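VipE (Legionella pneumophila subsp. pneumophila str. Philadelphia 1, PDB 4QN8) is a Legionella pneumophila effector of undetermined activity, seen here as its all-helical N-terminal part, and probably acts inside the host cell. Local coordinates at residues A[27-30]-A[31-34]; A[54-58]-A[59-63]; A[136-139]-A[140-143]. All coordinates share one frame; numbering follows the deposited sequence.

Contact 1 of 3, residues A[27-30]-A[31-34]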
loop_
_atom_site.group_PDB
_atom_site.type_symbol
_atom_site.label_atom_id
_atom_site.label_comp_id
_atom_site.label_asym_id
_atom_site.label_seq_id
_atom_site.Cartn_x
_atom_site.Cartn_y
_atom_site.Cartn_z
ATOM N N GLU A 27 -11.677 -9.520 8.974
ATOM C CA GLU A 27 -11.480 -8.747 10.209
ATOM C C GLU A 27 -10.027 -8.387 10.436
ATOM O O GLU A 27 -9.709 -7.258 10.811
ATOM C CB GLU A 27 -12.005 -9.476 11.449
ATOM C CG GLU A 27 -13.517 -9.531 11.536
ATOM C CD GLU A 27 -14.082 -10.592 10.627
ATOM O OE1 GLU A 27 -15.291 -10.531 10.315
ATOM O OE2 GLU A 27 -13.304 -11.497 10.231
ATOM N N GLU A 28 -9.140 -9.357 10.253
ATOM C CA GLU A 28 -7.722 -9.078 10.463
ATOM C C GLU A 28 -7.142 -8.188 9.360
ATOM O O GLU A 28 -6.220 -7.410 9.610
ATOM C CB GLU A 28 -6.925 -10.374 10.650
ATOM C CG GLU A 28 -7.222 -11.062 11.981
ATOM C CD GLU A 28 -6.956 -10.153 13.181
ATOM O OE1 GLU A 28 -5.796 -9.714 13.357
ATOM O OE2 GLU A 28 -7.910 -9.866 13.943
ATOM N N LEU A 29 -7.701 -8.272 8.153
ATOM C CA LEU A 29 -7.256 -7.414 7.058
ATOM C C LEU A 29 -7.715 -5.975 7.337
ATOM O O LEU A 29 -6.990 -5.009 7.107
ATOM C CB LEU A 29 -7.830 -7.925 5.730
ATOM C CG LEU A 29 -7.322 -7.277 4.440
ATOM C CD1 LEU A 29 -5.800 -7.252 4.401
ATOM C CD2 LEU A 29 -7.862 -8.022 3.217
ATOM N N ILE A 30 -8.915 -5.843 7.872
ATOM C CA ILE A 30 -9.437 -4.530 8.232
ATOM C C ILE A 30 -8.538 -3.909 9.304
ATOM O O ILE A 30 -8.213 -2.715 9.249
ATOM C CB ILE A 30 -10.892 -4.664 8.692
ATOM C CG1 ILE A 30 -11.799 -4.750 7.464
ATOM C CG2 ILE A 30 -11.307 -3.500 9.588
ATOM C CD1 ILE A 30 -13.201 -5.274 7.768
ATOM N N ILE A 31 -8.117 -4.716 10.269
ATOM C CA ILE A 31 -7.238 -4.222 11.330
ATOM C C ILE A 31 -5.869 -3.814 10.761
ATOM O O ILE A 31 -5.305 -2.781 11.130
ATOM C CB ILE A 31 -7.102 -5.254 12.482
ATOM C CG1 ILE A 31 -8.435 -5.367 13.236
ATOM C CG2 ILE A 31 -5.999 -4.857 13.441
ATOM C CD1 ILE A 31 -8.496 -6.506 14.250
ATOM N N LEU A 32 -5.341 -4.625 9.854
ATOM C CA LEU A 32 -4.081 -4.312 9.197
ATOM C C LEU A 32 -4.180 -2.983 8.440
ATOM O O LEU A 32 -3.220 -2.209 8.394
ATOM C CB LEU A 32 -3.703 -5.449 8.238
ATOM C CG LEU A 32 -2.394 -5.294 7.465
ATOM C CD1 LEU A 32 -1.205 -5.218 8.443
ATOM C CD2 LEU A 32 -2.199 -6.457 6.469
ATOM N N LEU A 33 -5.360 -2.712 7.889
ATOM C CA LEU A 33 -5.598 -1.499 7.110
ATOM C C LEU A 33 -5.903 -0.260 7.975
ATOM O O LEU A 33 -6.124 0.822 7.446
ATOM C CB LEU A 33 -6.734 -1.761 6.109
ATOM C CG LEU A 33 -6.374 -2.728 4.981
ATOM C CD1 LEU A 33 -7.623 -3.277 4.256
ATOM C CD2 LEU A 33 -5.433 -2.061 3.991
ATOM N N ASP A 34 -5.934 -0.418 9.301
ATOM C CA ASP A 34 -6.102 0.721 10.204
ATOM C C ASP A 34 -5.035 1.764 9.862
ATOM O O ASP A 34 -3.857 1.438 9.735
ATOM C CB ASP A 34 -5.991 0.273 11.679
ATOM C CG ASP A 34 -6.208 1.418 12.681
ATOM O OD1 ASP A 34 -5.566 2.483 12.558
ATOM O OD2 ASP A 34 -7.004 1.240 13.630
#

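Contact 2 of 3, residues A[54-58]-A[59-63]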
loop_
_atom_site.group_PDB
_atom_site.type_symbol
_atom_site.label_atom_id
_atom_site.label_comp_id
_atom_site.label_asym_id
_atom_site.label_seq_id
_atom_site.Cartn_x
_atom_site.Cartn_y
_atom_site.Cartn_z
ATOM N N SER A 54 15.110 5.351 13.080
ATOM C CA SER A 54 14.952 6.638 13.745
ATOM C C SER A 54 14.726 7.752 12.728
ATOM O O SER A 54 14.696 8.930 13.093
ATOM C CB SER A 54 16.190 6.964 14.581
ATOM O OG SER A 54 17.300 7.205 13.744
ATOM N N ASN A 55 14.584 7.383 11.459
ATOM C CA ASN A 55 14.404 8.373 10.391
ATOM C C ASN A 55 13.560 7.822 9.253
ATOM O O ASN A 55 14.095 7.277 8.280
ATOM C CB ASN A 55 15.763 8.845 9.853
ATOM C CG ASN A 55 15.661 10.146 9.057
ATOM O OD1 ASN A 55 15.043 11.120 9.504
ATOM N ND2 ASN A 55 16.266 10.164 7.873
ATOM N N HIS A 56 12.238 7.934 9.374
ATOM C CA HIS A 56 11.369 7.436 8.306
ATOM C C HIS A 56 9.984 8.074 8.334
ATOM O O HIS A 56 9.377 8.244 9.390
ATOM C CB HIS A 56 11.255 5.902 8.336
ATOM C CG HIS A 56 10.616 5.362 9.581
ATOM N ND1 HIS A 56 11.366 4.877 10.636
ATOM C CD2 HIS A 56 9.327 5.229 9.941
ATOM C CE1 HIS A 56 10.546 4.481 11.601
ATOM N NE2 HIS A 56 9.308 4.675 11.205
ATOM N N SER A 57 9.493 8.432 7.159
ATOM C CA SER A 57 8.128 8.913 7.043
ATOM C C SER A 57 7.154 7.757 7.157
ATOM O O SER A 57 7.547 6.579 7.142
ATOM C CB SER A 57 7.921 9.615 5.702
ATOM O OG SER A 57 7.956 8.679 4.644
ATOM N N LYS A 58 5.870 8.087 7.251
ATOM C CA LYS A 58 4.842 7.049 7.226
ATOM C C LYS A 58 4.880 6.249 5.927
ATOM O O LYS A 58 4.872 5.013 5.959
ATOM C CB LYS A 58 3.454 7.645 7.469
ATOM C CG LYS A 58 2.331 6.619 7.444
ATOM C CD LYS A 58 1.019 7.267 7.866
ATOM C CE LYS A 58 -0.144 6.292 7.733
ATOM N NZ LYS A 58 -1.322 6.838 8.481
HETATM N N MSE A 59 4.939 6.931 4.781
HETATM C CA MSE A 59 5.079 6.203 3.524
HETATM C C MSE A 59 6.370 5.390 3.443
HETATM O O MSE A 59 6.351 4.276 2.914
HETATM C CB MSE A 59 4.932 7.091 2.289
HETATM C CG MSE A 59 5.139 6.287 0.997
HETATM SE SE MSE A 59 3.884 4.770 0.868
HETATM C CE MSE A 59 2.414 6.003 0.896
ATOM N N ASP A 60 7.477 5.914 3.970
ATOM C CA ASP A 60 8.717 5.130 3.989
ATOM C C ASP A 60 8.470 3.779 4.661
ATOM O O ASP A 60 8.961 2.746 4.202
ATOM C CB ASP A 60 9.818 5.855 4.769
ATOM C CG ASP A 60 10.404 7.050 4.021
ATOM O OD1 ASP A 60 10.297 7.108 2.773
ATOM O OD2 ASP A 60 10.988 7.931 4.707
ATOM N N ALA A 61 7.725 3.796 5.761
ATOM C CA ALA A 61 7.507 2.577 6.541
ATOM C C ALA A 61 6.608 1.591 5.805
ATOM O O ALA A 61 6.858 0.378 5.806
ATOM C CB ALA A 61 6.915 2.921 7.888
ATOM N N ILE A 62 5.544 2.105 5.196
ATOM C CA ILE A 62 4.643 1.254 4.419
ATOM C C ILE A 62 5.371 0.657 3.208
ATOM O O ILE A 62 5.228 -0.533 2.904
ATOM C CB ILE A 62 3.382 2.035 3.959
ATOM C CG1 ILE A 62 2.668 2.662 5.168
ATOM C CG2 ILE A 62 2.452 1.122 3.165
ATOM C CD1 ILE A 62 1.391 3.428 4.824
ATOM N N LYS A 63 6.161 1.482 2.519
ATOM C CA LYS A 63 6.940 1.018 1.377
ATOM C C LYS A 63 7.848 -0.123 1.800
ATOM O O LYS A 63 7.961 -1.138 1.104
ATOM C CB LYS A 63 7.810 2.161 0.827
ATOM C CG LYS A 63 7.106 3.166 -0.084
ATOM C CD LYS A 63 8.141 4.213 -0.496
ATOM C CE LYS A 63 7.603 5.300 -1.385
ATOM N NZ LYS A 63 8.677 6.322 -1.551
#

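Contact 3 of 3, residues A[136-139]-A[140-143]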
loop_
_atom_site.group_PDB
_atom_site.type_symbol
_atom_site.label_atom_id
_atom_site.label_comp_id
_atom_site.label_asym_id
_atom_site.label_seq_id
_atom_site.Cartn_x
_atom_site.Cartn_y
_atom_site.Cartn_z
ATOM N N ASN A 136 -10.411 12.259 -15.754
ATOM C CA ASN A 136 -9.320 13.062 -15.226
ATOM C C ASN A 136 -8.966 12.723 -13.770
ATOM O O ASN A 136 -7.794 12.818 -13.353
ATOM C CB ASN A 136 -9.653 14.541 -15.376
ATOM C CG ASN A 136 -8.433 15.408 -15.310
ATOM O OD1 ASN A 136 -7.647 15.462 -16.258
ATOM N ND2 ASN A 136 -8.256 16.094 -14.188
ATOM N N ASP A 137 -9.970 12.315 -12.995
ATOM C CA ASP A 137 -9.718 11.845 -11.639
ATOM C C ASP A 137 -8.809 10.617 -11.692
ATOM O O ASP A 137 -7.869 10.484 -10.907
ATOM C CB ASP A 137 -11.035 11.475 -10.930
ATOM C CG ASP A 137 -11.995 12.639 -10.822
ATOM O OD1 ASP A 137 -11.541 13.763 -10.511
ATOM O OD2 ASP A 137 -13.208 12.430 -11.058
ATOM N N ILE A 138 -9.101 9.715 -12.624
ATOM C CA ILE A 138 -8.317 8.485 -12.752
ATOM C C ILE A 138 -6.930 8.835 -13.262
ATOM O O ILE A 138 -5.937 8.280 -12.808
ATOM C CB ILE A 138 -8.992 7.503 -13.726
ATOM C CG1 ILE A 138 -10.261 6.923 -13.092
ATOM C CG2 ILE A 138 -8.032 6.381 -14.154
ATOM C CD1 ILE A 138 -9.999 6.131 -11.826
ATOM N N ASP A 139 -6.865 9.762 -14.218
ATOM C CA ASP A 139 -5.581 10.205 -14.775
ATOM C C ASP A 139 -4.627 10.725 -13.698
ATOM O O ASP A 139 -3.454 10.358 -13.680
ATOM C CB ASP A 139 -5.798 11.302 -15.808
ATOM C CG ASP A 139 -6.279 10.767 -17.153
ATOM O OD1 ASP A 139 -6.685 9.589 -17.226
ATOM O OD2 ASP A 139 -6.247 11.532 -18.139
ATOM N N ASN A 140 -5.123 11.596 -12.822
ATOM C CA ASN A 140 -4.295 12.118 -11.732
ATOM C C ASN A 140 -3.964 11.051 -10.698
ATOM O O ASN A 140 -2.873 11.063 -10.109
ATOM C CB ASN A 140 -4.949 13.333 -11.058
ATOM C CG ASN A 140 -4.878 14.581 -11.911
ATOM O OD1 ASN A 140 -3.870 14.842 -12.576
ATOM N ND2 ASN A 140 -5.949 15.366 -11.891
ATOM N N LEU A 141 -4.905 10.138 -10.450
ATOM C CA LEU A 141 -4.651 9.022 -9.534
ATOM C C LEU A 141 -3.424 8.255 -10.012
ATOM O O LEU A 141 -2.529 7.931 -9.220
ATOM C CB LEU A 141 -5.869 8.092 -9.427
ATOM C CG LEU A 141 -5.708 6.809 -8.595
ATOM C CD1 LEU A 141 -5.215 7.165 -7.189
ATOM C CD2 LEU A 141 -7.018 6.012 -8.517
ATOM N N LYS A 142 -3.359 7.988 -11.315
ATOM C CA LYS A 142 -2.227 7.254 -11.870
ATOM C C LYS A 142 -0.947 8.082 -11.973
ATOM O O LYS A 142 0.130 7.635 -11.548
ATOM C CB LYS A 142 -2.583 6.676 -13.247
ATOM C CG LYS A 142 -3.622 5.569 -13.201
ATOM C CD LYS A 142 -3.945 5.099 -14.608
ATOM C CE LYS A 142 -4.947 3.953 -14.595
ATOM N NZ LYS A 142 -5.309 3.567 -15.993
ATOM N N ALA A 143 -1.061 9.274 -12.543
ATOM C CA ALA A 143 0.127 10.046 -12.918
ATOM C C ALA A 143 0.719 10.826 -11.751
ATOM O O ALA A 143 1.917 11.100 -11.737
ATOM C CB ALA A 143 -0.184 10.981 -14.068
#

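Contact 1 of 3, residues A[27-30]-A[31-34]
Leu29 and Leu33, one helical turn apart, make the tighter of the two apolar leucine contacts across these residues. Leu29 CG lies 4.0 Å from Leu33 CD1, and the two side chains pass each other at a slant. Leu29 also reaches forward to Leu32, CD1 to CD2, at a looser 4.2 Å. The three leucines are buried: Leu29 rests on Arg84, Met85 and Leu88 of helix 75-88, Leu32 on Tyr15 and Leu19 of helix 6-20, and both Leu32 and Leu33 on Leu103 of helix 103-114. Toward the outside, Glu28 and Ile31 run side by side and point the same way. Glu28 bends at its second torsion (chi2 -57°), which turns the carboxylate alongside Ile31 and leaves OE2 of Glu28 3.4 Å from the methyl CD1 of Ile31. This is a van der Waals contact with the aliphatic chain. Ile31 CG1 in turn lies over the backbone, 3.3 Å from Glu27 O.

The backbone bonds are of two kinds. Ile31 N to Glu27 O, Leu32 N to Glu28 O and Leu33 N to Leu29 O are i+4 bonds, the last two 2.9 Å long. Leu33 N also gives a weak bond to Ile30 O at 3.2 Å, bent to 121° at the hydrogen. Asp34 N then bonds to Ile31 O at 3.1 Å, and with this i+3 bond the helix ends in a tighter, 3-10-like turn. Beyond it, Asp34 OD1 takes the amide of Asn36, and Thr37 OG1 is hydrogen-bonded to both Leu32 O and Asp34 O. The whole is the C-terminal end of a short alpha-helix in an all-helical fold, its leucines packed on helices 6-20, 75-88 and 103-114, and Glu27, Ile30 and Ile31 exposed.

Contact 2 of 3, residues A[54-58]-A[59-63]
Ser57 and Asp60 bond to each other twice, each giving its backbone N-H to the other's side chain. Ser57 N reaches Asp60 OD2 at 2.9 Å in a nearly straight bond (169°), the donor standing above the carboxylate plane. In return Asp60 N bonds to Ser57 OG, also at 2.9 Å. Ser57 OG is held between its own N and carbonyl carbon (chi1 70°), which points it at the Asp60 amide. Together these bonds are a capping box, with Ser57 as N-cap of helix 58-69, satisfying a first-turn amide that lacks an i-4 carbonyl within the helix. The regular ladder begins at once: Ala61 N bonds to Ser57 O and Ile62 N to Lys58 O, both at 3.1 Å.

Just before the cap, His56 lays its CB against Asp60 CB (3.8 Å), and its ring carbon CD2 meets the methyl CB of Ala61 obliquely at 3.9 Å. The histidine is set from outside: ND1 bonds to Ser52 O, and its backbone N to Ser41 OG. Lys58 stretches out fully extended from the first turn, and its NZ is hydrogen-bonded to Pro35 O.

Contact 3 of 3, residues A[136-139]-A[140-143]
The amides of Asn136 and Asn140 meet at their nitrogens, ND2 to ND2 at 3.3 Å, with their planes almost perpendicular (84°). As modelled, both are donors and the pair is no hydrogen bond. Asn140 ND2 also passes 3.5 Å from Asn136 O at an angle too poor for one.

The setting is the first two turns or so of the long alpha-helix 135-154. Four consecutive i+4 bonds carry it. Asn140 N to Asn136 O, Leu141 N to Asp137 O and Lys142 N to Ile138 O measure 3.0 Å each, and Ala143 N to Asp139 O 2.9 Å. A wider pi-type turn at 141-143 overlaps the end of this ladder. Asp137 looks back to the helix start, where OD2 accepts from the amide of Gly134.

On the packed side, Ile138 and Leu141 both touch Phe132 and Val128, joining this part of the helix to helix 126-131 and the loop after it; Leu141 is buried there. Across the same face the methyls Ile138 CD1 and Leu141 CD2 stand 4.5 Å apart, a loose apolar contact. Lys142 is extended beyond CG, which carries its ammonium past Ile138 to a salt bridge with Glu120 OE2 and a cation-pi contact with Phe123. Just short of that ammonium, Lys142 CE touches the branch methyl CG2 of Ile138 at 4.0 Å.

How the contacts relate
The three contacts follow one another along the chain without touching. Contacts 1 and 2 come closest, about 6 Å between nearest atoms and 19 Å between centres; contact 3 is about 27 Å from contact 1 and 24 Å from contact 2, centre to centre. Helix 103-114 bridges the first two, since Leu103 meets Leu32 and Leu33 of contact 1 and Ile62 of contact 2. Lys58 adds a polar tie to Pro35, the residue directly after contact 1. Contact 2 is linked to the helix of contact 3 through the cation-pi pair of Lys63 and Phe152. A beta-mercaptoethanol, probably from crystallisation, lies about 3 Å from the Lys58 side chain, nearest atoms.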